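Local coordinates for protein cryptochrome DASH, chloroplastic/mitochondrial (Arabidopsis thaliana, PDB 2J4D) that repairs cyclobutane pyrimidine dimers in single-stranded DNA, using FAD and a folate light antenna, and may also act as a photoreceptor, at residues A[41-46]-A[67-72]; A[48-53]-A[100-105]; A[71-76]-A[121-126]; A[173-178]-A[331-336]. One frame throughout, in Å; residues are numbered along the deposited sequence.

Contact 1: residues A[41-46]-A[67-72]; sequences VTILWF and TILPVY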
# COMPACT_ATOMS: atom_id res chain seq x y z
N VAL A 41 -9.73 30.64 3.18
CA VAL A 41 -9.87 29.36 2.50
C VAL A 41 -8.57 28.59 2.33
O VAL A 41 -7.51 29.17 2.09
CB VAL A 41 -10.49 29.56 1.10
CG1 VAL A 41 -10.55 28.24 0.35
CG2 VAL A 41 -11.87 30.17 1.23
N THR A 42 -8.66 27.27 2.45
CA THR A 42 -7.52 26.40 2.25
C THR A 42 -7.98 25.22 1.40
O THR A 42 -9.16 24.83 1.43
CB THR A 42 -6.93 25.84 3.57
OG1 THR A 42 -5.73 25.12 3.29
CG2 THR A 42 -7.92 24.89 4.24
N ILE A 43 -7.07 24.67 0.62
CA ILE A 43 -7.38 23.52 -0.21
C ILE A 43 -6.61 22.35 0.38
O ILE A 43 -5.43 22.48 0.70
CB ILE A 43 -6.92 23.74 -1.67
CG1 ILE A 43 -7.83 24.78 -2.34
CG2 ILE A 43 -6.91 22.40 -2.43
CD1 ILE A 43 -7.32 25.29 -3.69
N LEU A 44 -7.29 21.21 0.55
CA LEU A 44 -6.64 20.00 1.06
C LEU A 44 -6.52 19.05 -0.13
O LEU A 44 -7.53 18.57 -0.66
CB LEU A 44 -7.47 19.34 2.17
CG LEU A 44 -6.92 18.03 2.73
CD1 LEU A 44 -5.50 18.22 3.27
CD2 LEU A 44 -7.85 17.54 3.85
N TRP A 45 -5.29 18.80 -0.55
CA TRP A 45 -5.02 17.94 -1.69
C TRP A 45 -4.68 16.51 -1.26
O TRP A 45 -3.63 16.26 -0.66
CB TRP A 45 -3.89 18.56 -2.53
CG TRP A 45 -3.32 17.70 -3.62
CD1 TRP A 45 -3.99 16.80 -4.40
CD2 TRP A 45 -1.96 17.68 -4.06
NE1 TRP A 45 -3.12 16.22 -5.30
CE2 TRP A 45 -1.87 16.75 -5.11
CE3 TRP A 45 -0.80 18.38 -3.67
CZ2 TRP A 45 -0.66 16.48 -5.78
CZ3 TRP A 45 0.39 18.12 -4.33
CH2 TRP A 45 0.45 17.17 -5.38
N PHE A 46 -5.60 15.59 -1.56
CA PHE A 46 -5.46 14.17 -1.22
C PHE A 46 -4.69 13.41 -2.29
O PHE A 46 -4.84 13.66 -3.49
CB PHE A 46 -6.84 13.52 -1.09
CG PHE A 46 -7.54 13.77 0.23
CD1 PHE A 46 -7.32 12.92 1.31
CD2 PHE A 46 -8.46 14.80 0.36
CE1 PHE A 46 -8.01 13.09 2.51
CE2 PHE A 46 -9.16 14.99 1.56
CZ PHE A 46 -8.94 14.13 2.64
N THR A 67 -12.40 27.82 6.23
CA THR A 67 -13.12 27.07 5.19
C THR A 67 -12.16 26.12 4.47
O THR A 67 -11.05 26.51 4.12
CB THR A 67 -13.73 28.04 4.16
OG1 THR A 67 -14.51 29.03 4.86
CG2 THR A 67 -14.64 27.30 3.20
N ILE A 68 -12.59 24.89 4.23
CA ILE A 68 -11.73 23.91 3.55
C ILE A 68 -12.33 23.36 2.27
O ILE A 68 -13.51 23.06 2.22
CB ILE A 68 -11.46 22.67 4.44
CG1 ILE A 68 -10.85 23.09 5.78
CG2 ILE A 68 -10.53 21.70 3.70
CD1 ILE A 68 -10.82 21.96 6.81
N LEU A 69 -11.50 23.23 1.24
CA LEU A 69 -11.94 22.65 -0.02
C LEU A 69 -11.11 21.39 -0.27
O LEU A 69 -9.99 21.47 -0.77
CB LEU A 69 -11.75 23.63 -1.18
CG LEU A 69 -12.04 23.04 -2.57
CD1 LEU A 69 -13.43 22.42 -2.58
CD2 LEU A 69 -11.93 24.12 -3.63
N PRO A 70 -11.63 20.21 0.09
CA PRO A 70 -10.93 18.93 -0.11
C PRO A 70 -10.97 18.54 -1.58
O PRO A 70 -12.02 18.58 -2.21
CB PRO A 70 -11.71 17.94 0.76
CG PRO A 70 -12.41 18.83 1.78
CD PRO A 70 -12.82 20.01 0.94
N VAL A 71 -9.82 18.15 -2.13
CA VAL A 71 -9.76 17.80 -3.54
C VAL A 71 -8.94 16.55 -3.83
O VAL A 71 -7.93 16.29 -3.17
CB VAL A 71 -9.09 18.93 -4.35
CG1 VAL A 71 -9.15 18.60 -5.84
CG2 VAL A 71 -9.76 20.26 -4.06
N TYR A 72 -9.40 15.76 -4.80
CA TYR A 72 -8.64 14.60 -5.25
C TYR A 72 -8.59 14.74 -6.76
O TYR A 72 -9.62 14.97 -7.40
CB TYR A 72 -9.30 13.27 -4.91
CG TYR A 72 -8.49 12.10 -5.45
CD1 TYR A 72 -7.36 11.64 -4.78
CD2 TYR A 72 -8.80 11.52 -6.68
CE1 TYR A 72 -6.56 10.62 -5.31
CE2 TYR A 72 -8.01 10.51 -7.23
CZ TYR A 72 -6.89 10.07 -6.54
OH TYR A 72 -6.11 9.08 -7.10
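L44 O is approached by two groups of the neighbouring strand: V71 N donates to it over 2.8 Å, and P70 CA brings its hydrogen to the same oxygen at 3.5 Å. T42 O is held alike, by L69 N and by I68 CA. In the other direction T42 N, L44 N and F46 N donate to T67 O, L69 O and V71 O, making a parallel ladder. F46 N meets V71 O almost straight, at 172°, whereas L44 N reaches L69 O from above the carbonyl plane. P70 fits here because this ladder draws its N-H groups from L69 and V71. Beta-branched residues suit these extended strands. On one face I43 CG2, anti to the backbone N (chi1 -72° to CG1), lies 3.9 Å from V71 CG2; on the other T42 CG2 runs beside I68 CG1, and P70 CB meets the edge of the F46 ring at CE2, 4.0 Å away. The two strands and helix 56-63 form a beta-alpha-beta unit of the photolyase alpha/beta fold. That helix covers T42, L44 and I68, while helix 123-134 packs on I43, W45 and L69; strand 138-142 continues the sheet beyond 41-46, with T138 hydrogen-bonded to T42 OG1.

Contact 2: residues A[48-53]-A[100-105]; sequences NDLRVL and ECLVDL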
# COMPACT_ATOMS: atom_id res chain seq x y z
N ASN A 48 -2.28 9.69 -1.48
CA ASN A 48 -2.42 8.35 -0.92
C ASN A 48 -2.57 8.42 0.59
O ASN A 48 -1.86 7.78 1.35
CB ASN A 48 -1.24 7.46 -1.34
CG ASN A 48 -1.45 6.84 -2.72
OD1 ASN A 48 -2.29 5.95 -2.89
ND2 ASN A 48 -0.71 7.32 -3.70
N ASP A 49 -3.54 9.24 0.99
CA ASP A 49 -3.87 9.46 2.39
C ASP A 49 -5.39 9.60 2.44
O ASP A 49 -5.94 10.52 3.05
CB ASP A 49 -3.19 10.75 2.88
CG ASP A 49 -3.49 11.97 2.00
OD1 ASP A 49 -4.04 11.81 0.89
OD2 ASP A 49 -3.16 13.10 2.41
N LEU A 50 -6.08 8.65 1.79
CA LEU A 50 -7.54 8.68 1.69
C LEU A 50 -8.28 8.29 2.97
O LEU A 50 -8.96 7.26 3.03
CB LEU A 50 -7.99 7.80 0.52
CG LEU A 50 -7.20 8.06 -0.78
CD1 LEU A 50 -7.72 7.17 -1.90
CD2 LEU A 50 -7.30 9.54 -1.15
N ARG A 51 -8.17 9.14 3.98
CA ARG A 51 -8.82 8.88 5.27
C ARG A 51 -9.02 10.20 6.00
O ARG A 51 -8.42 11.22 5.64
CB ARG A 51 -7.94 7.99 6.16
CG ARG A 51 -6.62 8.67 6.57
CD ARG A 51 -5.79 7.86 7.55
NE ARG A 51 -4.64 8.64 8.02
CZ ARG A 51 -3.52 8.84 7.32
NH1 ARG A 51 -3.37 8.29 6.11
NH2 ARG A 51 -2.56 9.61 7.81
N VAL A 52 -9.86 10.14 7.03
CA VAL A 52 -10.14 11.28 7.88
C VAL A 52 -9.37 11.08 9.18
O VAL A 52 -8.73 12.00 9.68
CB VAL A 52 -11.66 11.38 8.19
CG1 VAL A 52 -11.91 12.45 9.24
CG2 VAL A 52 -12.41 11.71 6.92
N LEU A 53 -9.40 9.86 9.71
CA LEU A 53 -8.69 9.56 10.96
C LEU A 53 -7.19 9.79 10.90
O LEU A 53 -6.55 9.52 9.88
CB LEU A 53 -8.91 8.11 11.39
CG LEU A 53 -10.14 7.68 12.18
CD1 LEU A 53 -9.99 6.22 12.56
CD2 LEU A 53 -10.30 8.53 13.43
N GLU A 100 -13.39 2.61 -4.92
CA GLU A 100 -14.11 2.37 -3.67
C GLU A 100 -13.56 3.28 -2.57
O GLU A 100 -14.32 3.80 -1.75
CB GLU A 100 -14.01 0.89 -3.26
CG GLU A 100 -14.67 -0.03 -4.27
CD GLU A 100 -14.66 -1.50 -3.87
OE1 GLU A 100 -13.58 -2.02 -3.51
OE2 GLU A 100 -15.73 -2.14 -3.95
N CYS A 101 -12.24 3.50 -2.56
CA CYS A 101 -11.62 4.38 -1.57
C CYS A 101 -12.15 5.81 -1.69
O CYS A 101 -12.42 6.47 -0.69
CB CYS A 101 -10.09 4.43 -1.74
SG CYS A 101 -9.22 2.92 -1.29
N LEU A 102 -12.28 6.28 -2.92
CA LEU A 102 -12.77 7.64 -3.16
C LEU A 102 -14.23 7.78 -2.75
O LEU A 102 -14.60 8.78 -2.14
CB LEU A 102 -12.59 8.02 -4.64
CG LEU A 102 -11.13 8.06 -5.11
CD1 LEU A 102 -11.10 8.39 -6.60
CD2 LEU A 102 -10.34 9.11 -4.31
N VAL A 103 -15.06 6.80 -3.10
CA VAL A 103 -16.47 6.85 -2.72
C VAL A 103 -16.58 6.96 -1.20
O VAL A 103 -17.32 7.80 -0.68
CB VAL A 103 -17.23 5.57 -3.17
CG1 VAL A 103 -18.62 5.52 -2.53
CG2 VAL A 103 -17.36 5.55 -4.69
N ASP A 104 -15.82 6.13 -0.50
CA ASP A 104 -15.85 6.12 0.96
C ASP A 104 -15.31 7.41 1.59
O ASP A 104 -15.85 7.88 2.60
CB ASP A 104 -15.05 4.91 1.48
CG ASP A 104 -15.18 4.71 2.98
OD1 ASP A 104 -16.31 4.45 3.46
OD2 ASP A 104 -14.15 4.82 3.68
N LEU A 105 -14.26 7.97 1.01
CA LEU A 105 -13.70 9.21 1.55
C LEU A 105 -14.73 10.34 1.44
O LEU A 105 -14.93 11.09 2.39
CB LEU A 105 -12.42 9.61 0.79
CG LEU A 105 -11.78 10.95 1.18
CD1 LEU A 105 -11.47 10.99 2.68
CD2 LEU A 105 -10.50 11.16 0.37
O HOH W 1 -11.30 6.22 2.16
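L50 is the centre of an inverse gamma turn, closed by R51 N donating to D49 O over 2.8 Å, and at this sharp bend its side chain turns toward the helix, against C101, L105 and the end of L102. The turn belongs to the loop between strand 41-46 and helix 56-63 of the Rossmann-like alpha/beta domain. Each branch of the leucine has its own partners: CD1 presses on C101 CB at 3.6 Å and also meets L102 CD2, whereas CD2 lies 3.9 Å from L105 CD2. Positions 101 and 105 are one helical turn apart, so a forked side chain can straddle them, and a small cysteine lets the loop come close. L105 crosses L50 at about a right angle. With its CG anti to the backbone N (chi1 176°), it also brings CD1 against the loop backbone, 4.0 Å from R51 N, and more loosely to V52 CG2. The R51 side chain leads away from the helix to bind D54 O and G295 O, while E252 takes the backbone N-H groups of V52 and L53. The side chains that meet are apolar, and one water provides the polar link between the two segments: it donates both hydrogens, to L50 O at 2.7 Å and to C101 O at 3.1 Å, the latter oxygen already accepting from L105 N.

Contact 3: residues A[71-76]-A[121-126]; sequences VYCLDP and GKPEEI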
# COMPACT_ATOMS: atom_id res chain seq x y z
N VAL A 71 -9.82 18.15 -2.13
CA VAL A 71 -9.76 17.80 -3.54
C VAL A 71 -8.94 16.55 -3.83
O VAL A 71 -7.93 16.29 -3.17
CB VAL A 71 -9.09 18.93 -4.35
CG1 VAL A 71 -9.15 18.60 -5.84
CG2 VAL A 71 -9.76 20.26 -4.06
N TYR A 72 -9.40 15.76 -4.80
CA TYR A 72 -8.64 14.60 -5.25
C TYR A 72 -8.59 14.74 -6.76
O TYR A 72 -9.62 14.97 -7.40
CB TYR A 72 -9.30 13.27 -4.91
CG TYR A 72 -8.49 12.10 -5.45
CD1 TYR A 72 -7.36 11.64 -4.78
CD2 TYR A 72 -8.80 11.52 -6.68
CE1 TYR A 72 -6.56 10.62 -5.31
CE2 TYR A 72 -8.01 10.51 -7.23
CZ TYR A 72 -6.89 10.07 -6.54
OH TYR A 72 -6.11 9.08 -7.10
N CYS A 73 -7.40 14.63 -7.32
CA CYS A 73 -7.23 14.73 -8.77
C CYS A 73 -6.91 13.36 -9.33
O CYS A 73 -5.97 12.70 -8.89
CB CYS A 73 -6.07 15.66 -9.13
SG CYS A 73 -6.26 17.34 -8.53
N LEU A 74 -7.69 12.93 -10.30
CA LEU A 74 -7.41 11.66 -10.92
C LEU A 74 -6.38 12.00 -12.01
O LEU A 74 -6.74 12.43 -13.10
CB LEU A 74 -8.66 11.06 -11.52
CG LEU A 74 -8.37 9.60 -11.85
CD1 LEU A 74 -8.51 8.73 -10.60
CD2 LEU A 74 -9.33 9.17 -12.90
N ASP A 75 -5.11 11.82 -11.65
CA ASP A 75 -3.96 12.12 -12.51
C ASP A 75 -3.90 11.17 -13.70
O ASP A 75 -3.75 9.97 -13.51
CB ASP A 75 -2.69 11.97 -11.67
CG ASP A 75 -1.46 12.59 -12.32
OD1 ASP A 75 -1.33 12.51 -13.56
OD2 ASP A 75 -0.62 13.13 -11.57
N PRO A 76 -4.01 11.70 -14.93
CA PRO A 76 -3.96 10.84 -16.12
C PRO A 76 -2.70 9.96 -16.21
O PRO A 76 -2.73 8.87 -16.78
CB PRO A 76 -4.06 11.84 -17.28
CG PRO A 76 -3.50 13.11 -16.70
CD PRO A 76 -4.08 13.12 -15.30
N GLY A 121 -7.50 15.05 -14.10
CA GLY A 121 -6.49 15.90 -14.71
C GLY A 121 -5.24 16.00 -13.85
O GLY A 121 -5.18 15.41 -12.77
N LYS A 122 -4.25 16.75 -14.32
CA LYS A 122 -3.00 16.92 -13.59
C LYS A 122 -3.16 17.89 -12.43
O LYS A 122 -3.73 18.97 -12.59
CB LYS A 122 -1.91 17.42 -14.53
CG LYS A 122 -1.52 16.42 -15.60
CD LYS A 122 -0.56 17.03 -16.60
CE LYS A 122 -0.21 16.02 -17.69
NZ LYS A 122 0.69 16.59 -18.75
N PRO A 123 -2.67 17.52 -11.24
CA PRO A 123 -2.76 18.36 -10.05
C PRO A 123 -2.16 19.75 -10.29
O PRO A 123 -2.70 20.75 -9.80
CB PRO A 123 -1.94 17.59 -9.01
CG PRO A 123 -2.14 16.17 -9.42
CD PRO A 123 -2.00 16.24 -10.93
N GLU A 124 -1.05 19.81 -11.02
CA GLU A 124 -0.39 21.08 -11.29
C GLU A 124 -1.22 22.00 -12.17
O GLU A 124 -0.91 23.18 -12.30
CB GLU A 124 1.00 20.88 -11.91
CG GLU A 124 1.00 20.20 -13.26
CD GLU A 124 1.22 18.69 -13.16
OE1 GLU A 124 0.72 18.08 -12.20
OE2 GLU A 124 1.88 18.13 -14.06
N GLU A 125 -2.27 21.47 -12.78
CA GLU A 125 -3.14 22.29 -13.61
C GLU A 125 -4.43 22.58 -12.85
O GLU A 125 -4.92 23.72 -12.85
CB GLU A 125 -3.42 21.59 -14.95
CG GLU A 125 -2.21 21.63 -15.89
CD GLU A 125 -2.36 20.77 -17.14
OE1 GLU A 125 -3.44 20.20 -17.37
OE2 GLU A 125 -1.38 20.67 -17.91
N ILE A 126 -4.96 21.57 -12.18
CA ILE A 126 -6.20 21.73 -11.43
C ILE A 126 -6.08 22.58 -10.17
O ILE A 126 -6.89 23.49 -9.94
CB ILE A 126 -6.76 20.35 -11.01
CG1 ILE A 126 -7.19 19.57 -12.26
CG2 ILE A 126 -7.92 20.53 -10.04
CD1 ILE A 126 -7.44 18.11 -12.00
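C73 lays its thiol over the first turn of helix 123-134: SG, anti to the carbonyl carbon (chi1 -59°), is carried to I126 CD1 at 3.7 Å, while CB faces P123 CG at 4.0 Å. A slim side chain suits a strand end so close to a helix start. P123 fills the corner between C73 and D75, its CD 3.5 Å from D75 OD2 with the two side chains nearly at right angles. A proline is well placed in the first helical turn, where no N-H is needed for a helical bond, and K122 O, from the N-cap residue, accepts from both E125 N and I126 N. With an alanine in place of P123, CG and CD would be gone, which would probably open a gap beside C73 CB and strip the cover from D75 OD2. The D75 carboxylate is paired with R77, which also holds E124. G121 N donates to L74 O over 2.9 Å from well above the carbonyl plane. At the G121 backbone angles a beta carbon would press on the preceding carbonyl oxygen and I126 CD1, hence the glycine; P76 CD rests against its backbone, 3.4 Å from G121 C. This bond extends the ladder of strands 67-74 and 117-120; a strand running through a short turn into a helix at the C-terminal edge of a parallel sheet is typical of Rossmann-like folds.

Contact 4: residues A[173-178]-A[331-336]; sequences WGSTMY and YFRFLS. With FAD (flavin-adenine dinucleotide), chain C.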
# COMPACT_ATOMS: atom_id res chain seq x y z
N TRP A 173 4.72 15.79 6.62
CA TRP A 173 5.20 14.42 6.69
C TRP A 173 4.13 13.55 7.35
O TRP A 173 3.51 13.95 8.34
CB TRP A 173 6.49 14.30 7.51
CG TRP A 173 6.98 12.89 7.51
CD1 TRP A 173 6.71 11.92 8.44
CD2 TRP A 173 7.69 12.24 6.46
NE1 TRP A 173 7.21 10.70 8.02
CE2 TRP A 173 7.81 10.88 6.80
CE3 TRP A 173 8.23 12.69 5.24
CZ2 TRP A 173 8.46 9.96 5.98
CZ3 TRP A 173 8.87 11.77 4.42
CH2 TRP A 173 8.98 10.42 4.80
N GLY A 174 3.92 12.36 6.80
CA GLY A 174 2.95 11.44 7.37
C GLY A 174 3.34 10.04 6.94
O GLY A 174 4.51 9.77 6.72
N SER A 175 2.36 9.15 6.84
CA SER A 175 2.58 7.78 6.40
C SER A 175 3.39 6.82 7.29
O SER A 175 3.07 5.64 7.32
CB SER A 175 3.18 7.76 4.98
OG SER A 175 4.54 8.19 4.94
N THR A 176 4.41 7.28 8.01
CA THR A 176 5.21 6.35 8.83
C THR A 176 4.82 6.22 10.30
O THR A 176 4.20 7.11 10.86
CB THR A 176 6.70 6.73 8.76
OG1 THR A 176 6.86 8.07 9.23
CG2 THR A 176 7.21 6.62 7.33
N MET A 177 5.19 5.09 10.92
CA MET A 177 4.85 4.87 12.32
C MET A 177 5.76 5.73 13.18
O MET A 177 5.31 6.35 14.13
CB MET A 177 5.00 3.40 12.71
CG MET A 177 4.37 3.08 14.06
SD MET A 177 4.05 1.32 14.26
CE MET A 177 5.74 0.68 14.30
N TYR A 178 7.04 5.75 12.83
CA TYR A 178 8.00 6.60 13.51
C TYR A 178 8.11 7.83 12.59
O TYR A 178 8.33 7.69 11.39
CB TYR A 178 9.36 5.92 13.64
CG TYR A 178 9.40 4.88 14.73
CD1 TYR A 178 9.17 3.54 14.44
CD2 TYR A 178 9.63 5.25 16.05
CE1 TYR A 178 9.16 2.58 15.45
CE2 TYR A 178 9.62 4.29 17.08
CZ TYR A 178 9.39 2.97 16.77
OH TYR A 178 9.39 2.02 17.77
N TYR A 331 11.03 1.56 7.36
CA TYR A 331 12.39 1.45 6.86
C TYR A 331 12.48 1.65 5.35
O TYR A 331 13.31 2.42 4.88
CB TYR A 331 13.00 0.10 7.23
CG TYR A 331 14.45 -0.05 6.85
CD1 TYR A 331 15.42 0.81 7.36
CD2 TYR A 331 14.85 -1.05 5.96
CE1 TYR A 331 16.76 0.68 7.00
CE2 TYR A 331 16.19 -1.19 5.59
CZ TYR A 331 17.14 -0.33 6.12
OH TYR A 331 18.46 -0.46 5.76
N PHE A 332 11.65 0.96 4.59
CA PHE A 332 11.72 1.13 3.14
C PHE A 332 11.29 2.53 2.71
O PHE A 332 11.79 3.05 1.71
CB PHE A 332 10.90 0.06 2.42
CG PHE A 332 11.61 -1.27 2.33
CD1 PHE A 332 12.86 -1.37 1.72
CD2 PHE A 332 11.03 -2.42 2.85
CE1 PHE A 332 13.53 -2.59 1.64
CE2 PHE A 332 11.69 -3.65 2.77
CZ PHE A 332 12.94 -3.74 2.16
N ARG A 333 10.38 3.13 3.46
CA ARG A 333 9.93 4.48 3.13
C ARG A 333 11.10 5.45 3.31
O ARG A 333 11.37 6.29 2.44
CB ARG A 333 8.74 4.87 4.03
CG ARG A 333 8.39 6.35 4.04
CD ARG A 333 7.82 6.82 2.72
NE ARG A 333 6.52 6.21 2.44
CZ ARG A 333 5.72 6.60 1.45
NH1 ARG A 333 6.08 7.60 0.65
NH2 ARG A 333 4.56 5.98 1.25
N PHE A 334 11.82 5.34 4.43
CA PHE A 334 12.96 6.24 4.64
C PHE A 334 14.09 5.90 3.67
O PHE A 334 14.78 6.78 3.16
CB PHE A 334 13.48 6.16 6.09
CG PHE A 334 12.48 6.64 7.12
CD1 PHE A 334 11.86 7.88 6.99
CD2 PHE A 334 12.17 5.85 8.22
CE1 PHE A 334 10.94 8.32 7.95
CE2 PHE A 334 11.25 6.28 9.19
CZ PHE A 334 10.63 7.52 9.04
N LEU A 335 14.25 4.61 3.39
CA LEU A 335 15.30 4.16 2.48
C LEU A 335 15.09 4.73 1.08
O LEU A 335 16.05 5.01 0.36
CB LEU A 335 15.33 2.63 2.45
CG LEU A 335 16.60 1.87 2.06
CD1 LEU A 335 17.81 2.38 2.84
CD2 LEU A 335 16.38 0.39 2.37
N SER A 336 13.83 4.92 0.68
CA SER A 336 13.55 5.47 -0.64
C SER A 336 14.19 6.84 -0.77
O SER A 336 14.67 7.22 -1.84
CB SER A 336 12.04 5.56 -0.91
OG SER A 336 11.41 6.58 -0.14
PA FAD C . 1.56 -8.55 7.53
O1A FAD C . 0.26 -8.59 8.22
O2A FAD C . 2.52 -9.67 7.70
O5B FAD C . 2.35 -7.21 7.92
C5B FAD C . 1.64 -6.07 8.46
C4B FAD C . 2.08 -4.82 7.69
O4B FAD C . 3.49 -4.68 7.83
C3B FAD C . 1.82 -4.87 6.19
O3B FAD C . 0.48 -4.56 5.85
C2B FAD C . 2.84 -3.89 5.69
O2B FAD C . 2.42 -2.54 5.67
C1B FAD C . 4.05 -4.14 6.62
N9A FAD C . 5.05 -5.09 6.10
C8A FAD C . 5.17 -6.44 6.38
N7A FAD C . 6.19 -7.00 5.75
C5A FAD C . 6.78 -5.98 5.04
C6A FAD C . 7.90 -5.94 4.18
N6A FAD C . 8.66 -6.98 3.90
N1A FAD C . 8.22 -4.72 3.60
C2A FAD C . 7.45 -3.61 3.87
N3A FAD C . 6.37 -3.58 4.68
C4A FAD C . 6.07 -4.78 5.23
N1 FAD C . 4.29 -4.38 0.67
C2 FAD C . 3.56 -3.27 0.34
O2 FAD C . 2.92 -2.66 1.19
N3 FAD C . 3.55 -2.84 -1.00
C4 FAD C . 4.24 -3.48 -2.02
O4 FAD C . 4.20 -3.05 -3.19
C4X FAD C . 5.00 -4.63 -1.68
N5 FAD C . 5.73 -5.34 -2.65
C5X FAD C . 6.56 -6.40 -2.28
C6 FAD C . 7.37 -7.03 -3.23
C7 FAD C . 8.23 -8.11 -2.89
C7M FAD C . 9.08 -8.74 -3.96
C8 FAD C . 8.24 -8.57 -1.53
C8M FAD C . 9.12 -9.72 -1.07
C9 FAD C . 7.43 -7.94 -0.56
C9A FAD C . 6.57 -6.85 -0.91
N10 FAD C . 5.73 -6.21 0.04
C10 FAD C . 5.00 -5.05 -0.32
C1' FAD C . 5.91 -6.47 1.50
C2' FAD C . 5.02 -7.57 2.13
O2' FAD C . 5.10 -8.75 1.35
C3' FAD C . 3.57 -7.09 2.18
O3' FAD C . 3.47 -5.85 2.90
C4' FAD C . 2.60 -8.06 2.87
O4' FAD C . 2.55 -9.30 2.18
C5' FAD C . 1.21 -7.43 2.91
O5' FAD C . 0.30 -8.30 3.57
P FAD C . -0.11 -8.22 5.10
O1P FAD C . -0.71 -6.89 5.27
O2P FAD C . -1.01 -9.36 5.42
O3P FAD C . 1.20 -8.48 5.96
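T176 has OG1 between its backbone N and carbonyl carbon (chi1 59°), which sends CG2 to the helix, and R333, with CG anti to its own backbone N (chi1 166°), brings that CG to the methyl at 3.5 Å. Bends at chi2 and chi3 then turn the guanidinium past the loop, where S175 OG stands over one of its faces, and on to a salt bridge with E144. OG1 of T176 meanwhile ties the loop to itself. It accepts a nearly straight bond from W173 NE1, lying 2.9 Å away in the indole plane, and donates to Y178 O at 2.6 Å. Y178 O in turn sits at the edge of the F334 ring, 3.3 Å from CZ. The indole and this phenyl ring are nearly parallel but slid apart, meeting through W173 CZ2 and F334 CE1 at 3.6 Å. With a valine at T176, OG1 would be gone: W173 NE1 would probably lose its acceptor and Y178 O its donor, leaving the indole less firmly oriented. F332 brings the edge of its ring to the flavin-adenine dinucleotide, CD2 lying 3.7 Å from N1A of the adenine. Helix 317-339 thus turns R333 and F334 to the loop and F332 to the adenine; its D330 binds the backbone N-H groups of M177 and Y178, helix 425-436 touches F332 and R333, and helix 194-204 packs on Y178 and F334.

From the N terminus, the first of the four contacts to open is on strand 41-46, and contact 1 closes the short loop through helix 56-63 by pairing it with strand 67-74. Contact 2 begins in the loop just after strand 41-46 and ends on helix 92-111, so it crosses both contact 1 and contact 3. Contact 3 starts on the strand where contact 1 ends, sharing V71 and Y72, and reaches the start of helix 123-134. These three meet physically: Y72 packs on L50 and L102, and W45 on P123, making one alpha/beta unit. Contact 4 follows in series and spans by far the longest loop, tying the segment after strand 168-172 to helix 317-339 of the FAD-binding region.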